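Local coordinates for glutathione peroxidase-like protein (Trypanosoma brucei, PDB 3DWV) that probably reduces hydroperoxides as a tryparedoxin-dependent peroxidase of the glutathione peroxidase family, with a thioredoxin-like fold, at residues A[50-55]-A[150-155]. The protein carries 1 engineered substitution. Numbering follows the deposited sequence. Where two conformers were deposited one is given.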
loop_
_atom_site.group_PDB
_atom_site.type_symbol
_atom_site.label_atom_id
_atom_site.label_comp_id
_atom_site.label_asym_id
_atom_site.label_seq_id
_atom_site.Cartn_x
_atom_site.Cartn_y
_atom_site.Cartn_z
ATOM N N LEU A 50 -5.001 -0.155 5.875
ATOM C CA LEU A 50 -3.696 -0.608 5.444
ATOM C C LEU A 50 -3.522 -0.279 3.958
ATOM O O LEU A 50 -4.455 -0.643 3.230
ATOM C CB LEU A 50 -3.577 -2.127 5.540
ATOM C CG LEU A 50 -2.839 -2.778 6.682
ATOM C CD1 LEU A 50 -2.824 -4.289 6.442
ATOM C CD2 LEU A 50 -1.440 -2.219 6.881
ATOM N N ILE A 51 -2.395 0.350 3.612
ATOM C CA ILE A 51 -2.174 0.699 2.201
ATOM C C ILE A 51 -0.966 -0.055 1.675
ATOM O O ILE A 51 0.166 0.139 2.130
ATOM C CB ILE A 51 -2.000 2.203 1.985
ATOM C CG1 ILE A 51 -3.208 2.988 2.545
ATOM C CG2 ILE A 51 -1.750 2.493 0.504
ATOM C CD1 ILE A 51 -3.011 4.512 2.397
ATOM N N TYR A 52 -1.294 -0.938 0.717
ATOM C CA TYR A 52 -0.277 -1.701 0.034
ATOM C C TYR A 52 0.094 -1.222 -1.368
ATOM O O TYR A 52 -0.828 -0.761 -2.065
ATOM C CB TYR A 52 -0.810 -3.114 -0.156
ATOM C CG TYR A 52 -0.911 -4.022 1.037
ATOM C CD1 TYR A 52 -1.997 -4.014 1.889
ATOM C CD2 TYR A 52 0.122 -4.934 1.293
ATOM C CE1 TYR A 52 -2.057 -4.883 2.986
ATOM C CE2 TYR A 52 0.052 -5.801 2.367
ATOM C CZ TYR A 52 -1.026 -5.774 3.215
ATOM O OH TYR A 52 -1.091 -6.642 4.288
ATOM N N ASN A 53 1.355 -1.331 -1.756
ATOM C CA ASN A 53 1.710 -1.255 -3.184
ATOM C C ASN A 53 1.703 -2.664 -3.781
ATOM O O ASN A 53 2.123 -3.596 -3.101
ATOM C CB ASN A 53 3.067 -0.572 -3.416
ATOM C CG ASN A 53 4.223 -1.304 -2.733
ATOM O OD1 ASN A 53 4.321 -1.219 -1.506
ATOM N ND2 ASN A 53 5.105 -1.999 -3.447
ATOM N N VAL A 54 1.217 -2.807 -5.020
ATOM C CA VAL A 54 1.088 -4.172 -5.586
ATOM C C VAL A 54 1.661 -4.108 -6.988
ATOM O O VAL A 54 2.142 -3.061 -7.479
ATOM C CB VAL A 54 -0.371 -4.659 -5.530
ATOM C CG1 VAL A 54 -0.933 -4.599 -4.087
ATOM C CG2 VAL A 54 -1.268 -3.808 -6.421
ATOM N N ALA A 55 1.600 -5.219 -7.663
ATOM C CA ALA A 55 2.099 -5.317 -9.037
ATOM C C ALA A 55 1.395 -6.518 -9.692
ATOM O O ALA A 55 0.632 -7.198 -8.990
ATOM C CB ALA A 55 3.617 -5.431 -9.074
ATOM N N PHE A 150 3.956 -5.455 -2.197
ATOM C CA PHE A 150 3.181 -5.779 -1.003
ATOM C C PHE A 150 3.819 -5.270 0.286
ATOM O O PHE A 150 3.541 -5.731 1.404
ATOM C CB PHE A 150 2.877 -7.296 -0.827
ATOM C CG PHE A 150 1.643 -7.623 -1.681
ATOM C CD1 PHE A 150 1.764 -7.876 -3.038
ATOM C CD2 PHE A 150 0.377 -7.679 -1.115
ATOM C CE1 PHE A 150 0.619 -8.170 -3.773
ATOM C CE2 PHE A 150 -0.768 -7.933 -1.846
ATOM C CZ PHE A 150 -0.643 -8.197 -3.212
ATOM N N THR A 151 4.645 -4.225 0.185
ATOM C CA THR A 151 4.926 -3.412 1.378
ATOM C C THR A 151 3.640 -2.701 1.769
ATOM O O THR A 151 2.804 -2.404 0.896
ATOM C CB THR A 151 6.039 -2.396 1.118
ATOM O OG1 THR A 151 7.248 -3.145 0.975
ATOM C CG2 THR A 151 6.273 -1.395 2.254
ATOM N N SER A 152 3.430 -2.471 3.088
ATOM C CA SER A 152 2.230 -1.730 3.498
ATOM C C SER A 152 2.554 -0.686 4.561
ATOM O O SER A 152 3.584 -0.762 5.254
ATOM C CB SER A 152 1.127 -2.650 4.033
ATOM O OG SER A 152 1.531 -3.456 5.119
ATOM N N PHE A 153 1.593 0.256 4.627
ATOM C CA PHE A 153 1.577 1.238 5.674
ATOM C C PHE A 153 0.263 1.117 6.443
ATOM O O PHE A 153 -0.811 1.123 5.849
ATOM C CB PHE A 153 1.699 2.672 5.157
ATOM C CG PHE A 153 3.038 2.893 4.436
ATOM C CD1 PHE A 153 3.186 2.552 3.085
ATOM C CD2 PHE A 153 4.092 3.438 5.179
ATOM C CE1 PHE A 153 4.424 2.790 2.509
ATOM C CE2 PHE A 153 5.326 3.639 4.582
ATOM C CZ PHE A 153 5.480 3.278 3.254
ATOM N N LEU A 154 0.378 1.007 7.766
ATOM C CA LEU A 154 -0.790 1.088 8.639
ATOM C C LEU A 154 -1.089 2.551 8.997
ATOM O O LEU A 154 -0.193 3.280 9.442
ATOM C CB LEU A 154 -0.560 0.293 9.902
ATOM C CG LEU A 154 -1.732 0.134 10.853
ATOM C CD1 LEU A 154 -2.940 -0.591 10.283
ATOM C CD2 LEU A 154 -1.237 -0.653 12.077
ATOM N N ILE A 155 -2.326 2.939 8.750
ATOM C CA ILE A 155 -2.796 4.308 8.906
ATOM C C ILE A 155 -3.771 4.376 10.095
ATOM O O ILE A 155 -4.674 3.501 10.191
ATOM C CB ILE A 155 -3.531 4.721 7.626
ATOM C CG1 ILE A 155 -2.741 4.402 6.337
ATOM C CG2 ILE A 155 -3.946 6.181 7.742
ATOM C CD1 ILE A 155 -1.344 4.989 6.273
#
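Y52 meets S152 and F150 where strand 50-54 runs antiparallel to strand 152-155. Y52 CB is 3.8 Å from T151 O. With chi1 at -72°, CG is turned away from the carbonyl carbon, which brings the ring under S152 CB. This is a CH-pi contact, 3.6 Å from the ring centroid and 8° off its normal. At the ring edge, Y52 CD2 meets F150 O at 3.5 Å. CZ nears S152 OG in one of two S152 conformers, and the tip, Y52 OH, runs on past that S152 OG at 4.2 Å. The Y52 and F150 rings meet obliquely, CD2 to CD2, with planes at 60°. The F150 ring in turn takes V54 CG1 over one face, toward the rim. Helix 171-181 also reaches Y52, through I174.

I51 and F153 form a hydrogen-bonded pair, with I51 N to F153 O at 2.8 Å and F153 N returning to I51 O. Beyond S152, N53 N hydrogen-bonds to T151 O, and F150 N to N53 O at 2.8 Å. T151 OG1 bonds to W148 O.

These two strands are the central pair of the thioredoxin-fold sheet. The four backbone bonds pair N-H and C=O groups that are buried here. N53 ND2 ties the loop before strand 152-155 to strand 50-54 through W148 O.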